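PDB 4YZT: cellulose hydrolase from Bacillus licheniformis, which hydrolyses beta-1,4-linked glucan chains such as cellulose, acting as a family 5 endoglucanase built on a TIM barrel. Local coordinates for residues A[205-210]-A[258-263]; A[222-227]-A[251-256]. One frame throughout, in Å; residues are numbered along the deposited sequence.

Helix 243-261, on the outside of the TIM barrel, serves both contacts: its last turns meet helix 203-208 in contact 1, and residues 251-256 cover strand 218-224 in contact 2. The two centres lie about 12 Å apart and the packing runs on between them, Leu-207 CD2 standing 3.6 Å from Pro-255 O while Leu-206 CD2 reaches Val-256 CG1 at 4.3 Å. They illustrate how a barrel separates layers. In contact 2 the strand turns Tyr-222 and Tyr-224 outward to the helix and His-223 inward to the bound glucan, whereas contact 1 is helix-to-helix packing, with the Leu-206 side chain about 14 Å from a bound glucose.

Contact 1: residues A[205-210]-A[258-263]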
ATOM      1  N   GLU A 205     -10.630 -13.948 -10.979  1.00 17.63           N
ATOM      2  CA  GLU A 205     -10.646 -15.386 -10.735  1.00 17.85           C
ATOM      3  C   GLU A 205     -11.764 -15.748  -9.759  1.00 16.97           C
ATOM      4  O   GLU A 205     -12.456 -16.769  -9.932  1.00 17.49           O
ATOM      5  CB  GLU A 205      -9.299 -15.869 -10.197  1.00 18.34           C
ATOM      6  CG  GLU A 205      -8.133 -15.664 -11.156  1.00 17.58           C
ATOM      7  CD  GLU A 205      -8.153 -16.591 -12.373  1.00 22.80           C
ATOM      8  OE1 GLU A 205      -8.721 -17.705 -12.309  1.00 23.16           O
ATOM      9  OE2 GLU A 205      -7.570 -16.198 -13.406  1.00 24.82           O
ATOM     10  N   LEU A 206     -11.936 -14.921  -8.730  1.00 14.74           N
ATOM     11  CA  LEU A 206     -12.986 -15.149  -7.751  1.00 13.71           C
ATOM     12  C   LEU A 206     -14.375 -15.153  -8.425  1.00 13.75           C
ATOM     13  O   LEU A 206     -15.274 -15.918  -8.057  1.00 15.39           O
ATOM     14  CB  LEU A 206     -12.927 -14.071  -6.653  1.00 11.29           C
ATOM     15  CG  LEU A 206     -13.812 -14.322  -5.438  1.00 13.60           C
ATOM     16  CD1 LEU A 206     -13.206 -15.412  -4.570  1.00 15.28           C
ATOM     17  CD2 LEU A 206     -13.985 -13.036  -4.660  1.00 13.92           C
ATOM     18  N   LEU A 207     -14.522 -14.309  -9.439  1.00 15.63           N
ATOM     19  CA  LEU A 207     -15.792 -14.119 -10.118  1.00 18.62           C
ATOM     20  C   LEU A 207     -16.070 -15.161 -11.198  1.00 22.46           C
ATOM     21  O   LEU A 207     -17.238 -15.412 -11.527  1.00 22.97           O
ATOM     22  CB  LEU A 207     -15.830 -12.724 -10.732  1.00 19.13           C
ATOM     23  CG  LEU A 207     -15.948 -11.591  -9.708  1.00 20.47           C
ATOM     24  CD1 LEU A 207     -15.719 -10.240 -10.369  1.00 21.62           C
ATOM     25  CD2 LEU A 207     -17.328 -11.652  -9.050  1.00 22.72           C
ATOM     26  N   HIS A 208     -15.021 -15.778 -11.740  1.00 23.17           N
ATOM     27  CA  HIS A 208     -15.191 -16.594 -12.950  1.00 24.91           C
ATOM     28  C   HIS A 208     -14.676 -18.027 -12.902  1.00 26.54           C
ATOM     29  O   HIS A 208     -15.102 -18.852 -13.710  1.00 31.02           O
ATOM     30  CB  HIS A 208     -14.527 -15.891 -14.136  1.00 26.42           C
ATOM     31  CG  HIS A 208     -15.050 -14.512 -14.380  1.00 29.97           C
ATOM     32  ND1 HIS A 208     -16.387 -14.250 -14.584  1.00 34.91           N
ATOM     33  CD2 HIS A 208     -14.416 -13.319 -14.445  1.00 30.66           C
ATOM     34  CE1 HIS A 208     -16.557 -12.952 -14.758  1.00 34.79           C
ATOM     35  NE2 HIS A 208     -15.375 -12.364 -14.680  1.00 31.65           N
ATOM     36  N   SER A 209     -13.755 -18.331 -11.995  1.00 24.40           N
ATOM     37  CA  SER A 209     -13.149 -19.662 -11.967  1.00 27.54           C
ATOM     38  C   SER A 209     -13.312 -20.328 -10.605  1.00 28.14           C
ATOM     39  O   SER A 209     -13.277 -21.555 -10.460  1.00 30.99           O
ATOM     40  CB  SER A 209     -11.669 -19.564 -12.330  1.00 30.90           C
ATOM     41  OG  SER A 209     -11.491 -18.699 -13.441  1.00 33.79           O
ATOM     42  N   PHE A 210     -13.501 -19.494  -9.607  1.00 25.80           N
ATOM     43  CA  PHE A 210     -13.665 -19.928  -8.234  1.00 21.46           C
ATOM     44  C   PHE A 210     -15.033 -20.552  -8.010  1.00 21.49           C
ATOM     45  O   PHE A 210     -16.020 -20.123  -8.607  1.00 22.49           O
ATOM     46  CB  PHE A 210     -13.462 -18.715  -7.330  1.00 18.42           C
ATOM     47  CG  PHE A 210     -13.760 -18.949  -5.884  1.00 17.14           C
ATOM     48  CD1 PHE A 210     -12.816 -19.526  -5.050  1.00 14.75           C
ATOM     49  CD2 PHE A 210     -14.959 -18.525  -5.337  1.00 18.36           C
ATOM     50  CE1 PHE A 210     -13.076 -19.700  -3.703  1.00 14.38           C
ATOM     51  CE2 PHE A 210     -15.226 -18.705  -3.983  1.00 16.43           C
ATOM     52  CZ  PHE A 210     -14.282 -19.288  -3.170  1.00 15.17           C
ATOM     53  N   GLU A 258     -22.267  -8.030  -5.974  1.00 13.67           N
ATOM     54  CA  GLU A 258     -23.470  -8.584  -6.579  1.00 14.95           C
ATOM     55  C   GLU A 258     -23.500 -10.117  -6.590  1.00 17.36           C
ATOM     56  O   GLU A 258     -24.551 -10.714  -6.374  1.00 16.73           O
ATOM     57  CB  GLU A 258     -23.637  -8.052  -8.005  1.00 18.74           C
ATOM     58  CG  GLU A 258     -23.860  -6.538  -8.107  1.00 19.55           C
ATOM     59  CD  GLU A 258     -23.854  -6.053  -9.556  1.00 23.96           C
ATOM     60  OE1 GLU A 258     -24.891  -5.542 -10.028  1.00 25.99           O
ATOM     61  OE2 GLU A 258     -22.811  -6.202 -10.226  1.00 25.36           O
ATOM     62  N   LYS A 259     -22.364 -10.758  -6.845  1.00 17.68           N
ATOM     63  CA  LYS A 259     -22.333 -12.218  -6.936  1.00 17.77           C
ATOM     64  C   LYS A 259     -22.287 -12.872  -5.567  1.00 17.81           C
ATOM     65  O   LYS A 259     -22.890 -13.928  -5.362  1.00 18.40           O
ATOM     66  CB  LYS A 259     -21.133 -12.705  -7.764  1.00 16.64           C
ATOM     67  CG  LYS A 259     -21.161 -14.220  -8.008  1.00 17.24           C
ATOM     68  CD  LYS A 259     -20.138 -14.674  -9.035  1.00 17.67           C
ATOM     69  CE  LYS A 259     -20.374 -16.127  -9.416  1.00 22.77           C
ATOM     70  NZ  LYS A 259     -19.607 -16.485 -10.640  1.00 27.50           N
ATOM     71  N   PHE A 260     -21.578 -12.243  -4.634  1.00 15.78           N
ATOM     72  CA  PHE A 260     -21.253 -12.919  -3.381  1.00 17.04           C
ATOM     73  C   PHE A 260     -21.807 -12.240  -2.137  1.00 13.98           C
ATOM     74  O   PHE A 260     -22.496 -12.884  -1.355  1.00 15.91           O
ATOM     75  CB  PHE A 260     -19.741 -13.074  -3.244  1.00 14.57           C
ATOM     76  CG  PHE A 260     -19.127 -13.990  -4.285  1.00 15.59           C
ATOM     77  CD1 PHE A 260     -19.507 -15.320  -4.368  1.00 15.25           C
ATOM     78  CD2 PHE A 260     -18.155 -13.518  -5.160  1.00 14.05           C
ATOM     79  CE1 PHE A 260     -18.951 -16.168  -5.329  1.00 16.62           C
ATOM     80  CE2 PHE A 260     -17.579 -14.356  -6.106  1.00 15.37           C
ATOM     81  CZ  PHE A 260     -17.978 -15.683  -6.198  1.00 14.24           C
ATOM     82  N   VAL A 261     -21.503 -10.957  -1.941  1.00 14.51           N
ATOM     83  CA  VAL A 261     -21.854 -10.310  -0.679  1.00 14.44           C
ATOM     84  C   VAL A 261     -23.363 -10.304  -0.466  1.00 16.58           C
ATOM     85  O   VAL A 261     -23.841 -10.658   0.613  1.00 18.32           O
ATOM     86  CB  VAL A 261     -21.323  -8.848  -0.591  1.00 15.32           C
ATOM     87  CG1 VAL A 261     -21.808  -8.179   0.698  1.00 16.97           C
ATOM     88  CG2 VAL A 261     -19.797  -8.808  -0.654  1.00 16.00           C
ATOM     89  N   ARG A 262     -24.130  -9.940  -1.489  1.00 19.34           N
ATOM     90  CA  ARG A 262     -25.567  -9.857  -1.264  1.00 26.16           C
ATOM     91  C   ARG A 262     -26.209 -11.246  -1.288  1.00 25.35           C
ATOM     92  O   ARG A 262     -27.403 -11.382  -1.043  1.00 27.49           O
ATOM     93  CB  ARG A 262     -26.237  -8.899  -2.260  1.00 30.21           C
ATOM     94  CG  ARG A 262     -26.349  -9.356  -3.686  1.00 29.38           C
ATOM     95  CD  ARG A 262     -27.117  -8.314  -4.491  1.00 27.55           C
ATOM     96  NE  ARG A 262     -27.136  -8.662  -5.902  1.00 26.23           N
ATOM     97  CZ  ARG A 262     -27.256  -7.789  -6.896  1.00 24.94           C
ATOM     98  NH1 ARG A 262     -27.382  -6.483  -6.647  1.00 21.49           N
ATOM     99  NH2 ARG A 262     -27.244  -8.227  -8.143  1.00 23.76           N
ATOM    100  N   GLU A 263     -25.395 -12.277  -1.521  1.00 24.05           N
ATOM    101  CA  GLU A 263     -25.833 -13.661  -1.349  1.00 24.60           C
ATOM    102  C   GLU A 263     -25.388 -14.228   0.007  1.00 23.15           C
ATOM    103  O   GLU A 263     -25.558 -15.419   0.279  1.00 22.46           O
ATOM    104  CB  GLU A 263     -25.299 -14.550  -2.480  1.00 26.77           C
ATOM    105  CG  GLU A 263     -25.896 -14.256  -3.855  1.00 29.43           C
ATOM    106  CD  GLU A 263     -27.410 -14.262  -3.853  1.00 36.01           C
ATOM    107  OE1 GLU A 263     -28.003 -15.219  -3.310  1.00 37.21           O
ATOM    108  OE2 GLU A 263     -28.010 -13.307  -4.393  1.00 39.53           O
TER
HETATM  109  O   HOH W   1     -17.006 -17.716  -9.183  1.00 22.22           O
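Lys-259 carries CG on the far side of CB from its backbone N (chi1 -174°), and the rest of the chain is extended, stretching across to the end of helix 203-208, while Phe-260, its CG anti to the carbonyl carbon (chi1 -65°), sends its ring to Leu-206. The ammonium NZ of Lys-259 donates to Leu-207 O at 2.7 Å, tilted 33° from the carbonyl plane. On its way the lysine chain slides past Leu-207 in the opposite direction, CD lying 4.1 Å from Leu-207 CD2. The Phe-260 ring presents its edge to Leu-206 O, CZ coming within 3.3 Å, and its CE2 also packs on Leu-206 CG at 3.8 Å. Here two neighbouring outer helices of the TIM barrel, 203-208 and 243-261, meet above strand 218-224, whose Leu-220 touches both Phe-260 and Phe-210. The Phe-260 CZ atom lies at the edge of the Phe-210 ring, near its plane, 4.2 Å from CD2. A water bridges Leu-206 O and Phe-210 O, 2.7 Å from each, and accepts from Lys-259 NZ, so the amine and this water together serve carbonyls of the last helical turn and of the loop that follows. The positive charge would probably be stabilised by the C-terminal end of the helix dipole.

Contact 2: residues A[222-227]-A[251-256]; sequences YHYYSP and EDIKPV. With BGC (beta-D-glucopyranose), chain B.
Tyr-222 meets Ile-253 and Val-256 with the far end of its ring: OH lies 3.6 Å from Ile-253 CG2, and CE2 is 4.0 Å from Val-256 CG1. Its CG sits between the backbone N and the carbonyl carbon (chi1 63°), and the hydroxyl, buried among these aliphatic groups, has no polar partner in the model. His-223 turns the other way, to the sugar, where ND1 makes a weak hydrogen bond with O1 of the glucose at 3.3 Å and a second bond with Glu-162. Tyr-224 returns to the helix and donates from OH to the anti lone pair of Asp-252 OD2 at 2.6 Å; ring and carboxylate planes stand 68° apart, and CE1 rests 4.2 Å from Ile-253 CG2. A phenylalanine here lacks the hydroxyl, and the carboxylate of Asp-252, deprived of that short bond, would probably be freer to turn. Tyr-225 again faces the glycan, its OH bonded to Glu-271. Strand and helix run nearly antiparallel, at 166° with axes 11.4 Å apart, as in the beta/alpha units of a TIM barrel, where inward residues at the strand's C-terminal end line the active-site cleft.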
ATOM      1  N   TYR A 222      -9.973 -11.247  -1.962  1.00  9.09           N
ATOM      2  CA  TYR A 222      -9.158 -10.868  -3.114  1.00  7.96           C
ATOM      3  C   TYR A 222      -8.233  -9.746  -2.654  1.00 11.06           C
ATOM      4  O   TYR A 222      -8.393  -9.205  -1.544  1.00  9.71           O
ATOM      5  CB  TYR A 222     -10.022 -10.437  -4.313  1.00  8.25           C
ATOM      6  CG  TYR A 222     -10.876  -9.206  -4.092  1.00 10.82           C
ATOM      7  CD1 TYR A 222     -10.434  -7.950  -4.492  1.00 13.55           C
ATOM      8  CD2 TYR A 222     -12.133  -9.299  -3.498  1.00 11.05           C
ATOM      9  CE1 TYR A 222     -11.212  -6.821  -4.288  1.00 13.86           C
ATOM     10  CE2 TYR A 222     -12.925  -8.166  -3.294  1.00 11.43           C
ATOM     11  CZ  TYR A 222     -12.455  -6.931  -3.692  1.00 13.19           C
ATOM     12  OH  TYR A 222     -13.220  -5.800  -3.504  1.00 12.06           O
ATOM     13  N   HIS A 223      -7.251  -9.419  -3.489  1.00 10.43           N
ATOM     14  CA  HIS A 223      -6.392  -8.266  -3.248  1.00 11.30           C
ATOM     15  C   HIS A 223      -6.671  -7.228  -4.328  1.00 12.59           C
ATOM     16  O   HIS A 223      -7.069  -7.571  -5.453  1.00 12.04           O
ATOM     17  CB  HIS A 223      -4.908  -8.663  -3.258  1.00  8.28           C
ATOM     18  CG  HIS A 223      -4.542  -9.652  -2.192  1.00 11.06           C
ATOM     19  ND1 HIS A 223      -3.295 -10.233  -2.118  1.00 11.42           N
ATOM     20  CD2 HIS A 223      -5.254 -10.149  -1.149  1.00 11.67           C
ATOM     21  CE1 HIS A 223      -3.256 -11.053  -1.078  1.00 15.22           C
ATOM     22  NE2 HIS A 223      -4.436 -11.025  -0.480  1.00 12.75           N
ATOM     23  N   TYR A 224      -6.454  -5.960  -4.004  1.00 11.34           N
ATOM     24  CA  TYR A 224      -6.730  -4.911  -4.980  1.00 10.61           C
ATOM     25  C   TYR A 224      -5.614  -3.899  -5.026  1.00 11.73           C
ATOM     26  O   TYR A 224      -5.367  -3.216  -4.030  1.00  9.43           O
ATOM     27  CB  TYR A 224      -8.046  -4.203  -4.654  1.00  9.76           C
ATOM     28  CG  TYR A 224      -8.531  -3.306  -5.772  1.00 11.91           C
ATOM     29  CD1 TYR A 224      -9.212  -3.840  -6.863  1.00 13.40           C
ATOM     30  CD2 TYR A 224      -8.292  -1.932  -5.754  1.00 10.38           C
ATOM     31  CE1 TYR A 224      -9.656  -3.030  -7.907  1.00 13.47           C
ATOM     32  CE2 TYR A 224      -8.743  -1.108  -6.786  1.00 11.40           C
ATOM     33  CZ  TYR A 224      -9.423  -1.668  -7.863  1.00 13.72           C
ATOM     34  OH  TYR A 224      -9.875  -0.878  -8.902  1.00 13.04           O
ATOM     35  N   TYR A 225      -4.967  -3.792  -6.182  1.00 10.96           N
ATOM     36  CA  TYR A 225      -3.859  -2.853  -6.370  1.00 10.87           C
ATOM     37  C   TYR A 225      -3.955  -2.129  -7.718  1.00 15.03           C
ATOM     38  O   TYR A 225      -2.940  -1.918  -8.387  1.00 17.48           O
ATOM     39  CB  TYR A 225      -2.523  -3.584  -6.291  1.00  7.59           C
ATOM     40  CG  TYR A 225      -2.058  -4.028  -4.913  1.00  9.97           C
ATOM     41  CD1 TYR A 225      -1.728  -3.095  -3.921  1.00 10.61           C
ATOM     42  CD2 TYR A 225      -1.896  -5.385  -4.622  1.00 10.50           C
ATOM     43  CE1 TYR A 225      -1.269  -3.502  -2.676  1.00  9.19           C
ATOM     44  CE2 TYR A 225      -1.429  -5.804  -3.379  1.00 11.02           C
ATOM     45  CZ  TYR A 225      -1.114  -4.859  -2.417  1.00  8.26           C
ATOM     46  OH  TYR A 225      -0.650  -5.277  -1.186  1.00  8.31           O
ATOM     47  N   SER A 226      -5.167  -1.758  -8.124  1.00 13.47           N
ATOM     48  CA  SER A 226      -5.350  -1.089  -9.409  0.62 11.88           C
ATOM     49  C   SER A 226      -5.567   0.410  -9.273  1.00 11.86           C
ATOM     50  O   SER A 226      -6.210   0.871  -8.334  1.00 13.81           O
ATOM     51  CB  SER A 226      -6.521  -1.715 -10.163  0.62 10.69           C
ATOM     52  OG  SER A 226      -6.224  -3.068 -10.449  0.62  9.94           O
ATOM     53  N   PRO A 227      -5.002   1.193 -10.214  1.00 10.88           N
ATOM     54  CA  PRO A 227      -4.145   0.791 -11.336  1.00 11.11           C
ATOM     55  C   PRO A 227      -2.726   0.513 -10.855  1.00 12.18           C
ATOM     56  O   PRO A 227      -2.179   1.313 -10.097  1.00  9.48           O
ATOM     57  CB  PRO A 227      -4.169   2.013 -12.277  1.00 11.96           C
ATOM     58  CG  PRO A 227      -5.228   2.958 -11.700  1.00 14.29           C
ATOM     59  CD  PRO A 227      -5.300   2.634 -10.243  1.00  9.89           C
ATOM     60  N   GLU A 251     -16.632   0.061 -10.508  1.00 11.92           N
ATOM     61  CA  GLU A 251     -17.062  -1.012 -11.405  1.00 13.67           C
ATOM     62  C   GLU A 251     -16.197  -2.259 -11.246  1.00 13.92           C
ATOM     63  O   GLU A 251     -16.651  -3.365 -11.506  1.00 13.40           O
ATOM     64  CB  GLU A 251     -17.060  -0.541 -12.863  1.00 16.07           C
ATOM     65  CG  GLU A 251     -18.225   0.400 -13.231  1.00 24.11           C
ATOM     66  CD  GLU A 251     -19.568   0.040 -12.552  1.00 30.90           C
ATOM     67  OE1 GLU A 251     -20.135  -1.042 -12.833  1.00 30.98           O
ATOM     68  OE2 GLU A 251     -20.067   0.859 -11.743  1.00 32.57           O
ATOM     69  N   ASP A 252     -14.961  -2.085 -10.791  1.00 12.64           N
ATOM     70  CA  ASP A 252     -14.100  -3.222 -10.486  1.00 14.85           C
ATOM     71  C   ASP A 252     -14.675  -4.107  -9.377  1.00 16.23           C
ATOM     72  O   ASP A 252     -14.684  -5.327  -9.507  1.00 20.94           O
ATOM     73  CB  ASP A 252     -12.695  -2.757 -10.078  1.00 15.95           C
ATOM     74  CG  ASP A 252     -11.764  -2.589 -11.272  1.00 20.07           C
ATOM     75  OD1 ASP A 252     -12.155  -2.963 -12.398  1.00 20.38           O
ATOM     76  OD2 ASP A 252     -10.632  -2.094 -11.078  1.00 20.26           O
ATOM     77  N   ILE A 253     -15.160  -3.501  -8.301  1.00 13.56           N
ATOM     78  CA  ILE A 253     -15.489  -4.282  -7.108  1.00 16.29           C
ATOM     79  C   ILE A 253     -16.998  -4.544  -6.935  1.00 13.79           C
ATOM     80  O   ILE A 253     -17.384  -5.502  -6.261  1.00 13.36           O
ATOM     81  CB  ILE A 253     -14.921  -3.600  -5.840  1.00 18.54           C
ATOM     82  CG1 ILE A 253     -15.712  -2.346  -5.483  1.00 19.86           C
ATOM     83  CG2 ILE A 253     -13.438  -3.264  -6.043  1.00 20.64           C
ATOM     84  CD1 ILE A 253     -15.241  -1.702  -4.188  1.00 24.77           C
ATOM     85  N   LYS A 254     -17.846  -3.722  -7.554  1.00 12.43           N
ATOM     86  CA  LYS A 254     -19.302  -3.959  -7.515  1.00 13.12           C
ATOM     87  C   LYS A 254     -19.756  -5.393  -7.890  1.00 13.74           C
ATOM     88  O   LYS A 254     -20.652  -5.940  -7.243  1.00 16.75           O
ATOM     89  CB  LYS A 254     -20.020  -2.941  -8.416  1.00 12.94           C
ATOM     90  CG  LYS A 254     -21.550  -3.043  -8.403  1.00 17.70           C
ATOM     91  CD  LYS A 254     -22.167  -1.977  -9.298  1.00 19.82           C
ATOM     92  CE  LYS A 254     -23.681  -2.042  -9.301  1.00 23.30           C
ATOM     93  NZ  LYS A 254     -24.245  -0.929 -10.113  1.00 25.29           N
ATOM     94  N   PRO A 255     -19.161  -6.019  -8.928  1.00 14.59           N
ATOM     95  CA  PRO A 255     -19.604  -7.390  -9.237  1.00 15.45           C
ATOM     96  C   PRO A 255     -19.353  -8.403  -8.117  1.00 14.98           C
ATOM     97  O   PRO A 255     -20.029  -9.443  -8.076  1.00 14.76           O
ATOM     98  CB  PRO A 255     -18.772  -7.753 -10.476  1.00 16.97           C
ATOM     99  CG  PRO A 255     -18.470  -6.455 -11.117  1.00 15.57           C
ATOM    100  CD  PRO A 255     -18.270  -5.493  -9.978  1.00 14.15           C
ATOM    101  N   VAL A 256     -18.403  -8.117  -7.229  1.00 14.13           N
ATOM    102  CA  VAL A 256     -18.110  -9.025  -6.117  1.00 13.44           C
ATOM    103  C   VAL A 256     -19.215  -8.890  -5.079  1.00 14.88           C
ATOM    104  O   VAL A 256     -19.647  -9.876  -4.473  1.00 14.45           O
ATOM    105  CB  VAL A 256     -16.727  -8.741  -5.482  1.00 13.98           C
ATOM    106  CG1 VAL A 256     -16.497  -9.616  -4.257  1.00 13.95           C
ATOM    107  CG2 VAL A 256     -15.625  -8.978  -6.506  1.00 15.25           C
TER
HETATM  108  C2  BGC B   1       1.751  -9.966  -1.795  1.00 17.20           C
HETATM  109  C3  BGC B   1       2.617  -9.124  -0.925  1.00 17.61           C
HETATM  110  C4  BGC B   1       3.378  -8.145  -1.703  1.00 18.42           C
HETATM  111  C5  BGC B   1       2.401  -7.279  -2.498  1.00 19.75           C
HETATM  112  C6  BGC B   1       3.007  -6.150  -3.285  1.00 19.51           C
HETATM  113  C1  BGC B   1       0.904  -8.977  -2.548  1.00 23.66           C
HETATM  114  O1  BGC B   1      -0.249  -9.480  -3.154  1.00 30.28           O
HETATM  115  O2  BGC B   1       0.847 -10.810  -1.015  1.00 12.50           O
HETATM  116  O3  BGC B   1       3.514  -9.945  -0.052  1.00 12.77           O
HETATM  117  O4  BGC B   1       4.191  -7.341  -0.774  1.00 16.18           O
HETATM  118  O5  BGC B   1       1.705  -8.164  -3.432  1.00 23.14           O
HETATM  119  O6  BGC B   1       3.795  -6.727  -4.314  1.00 20.41           O
HETATM  120  O   HOH W   2      -8.777  -4.335 -11.563  1.00 31.16           O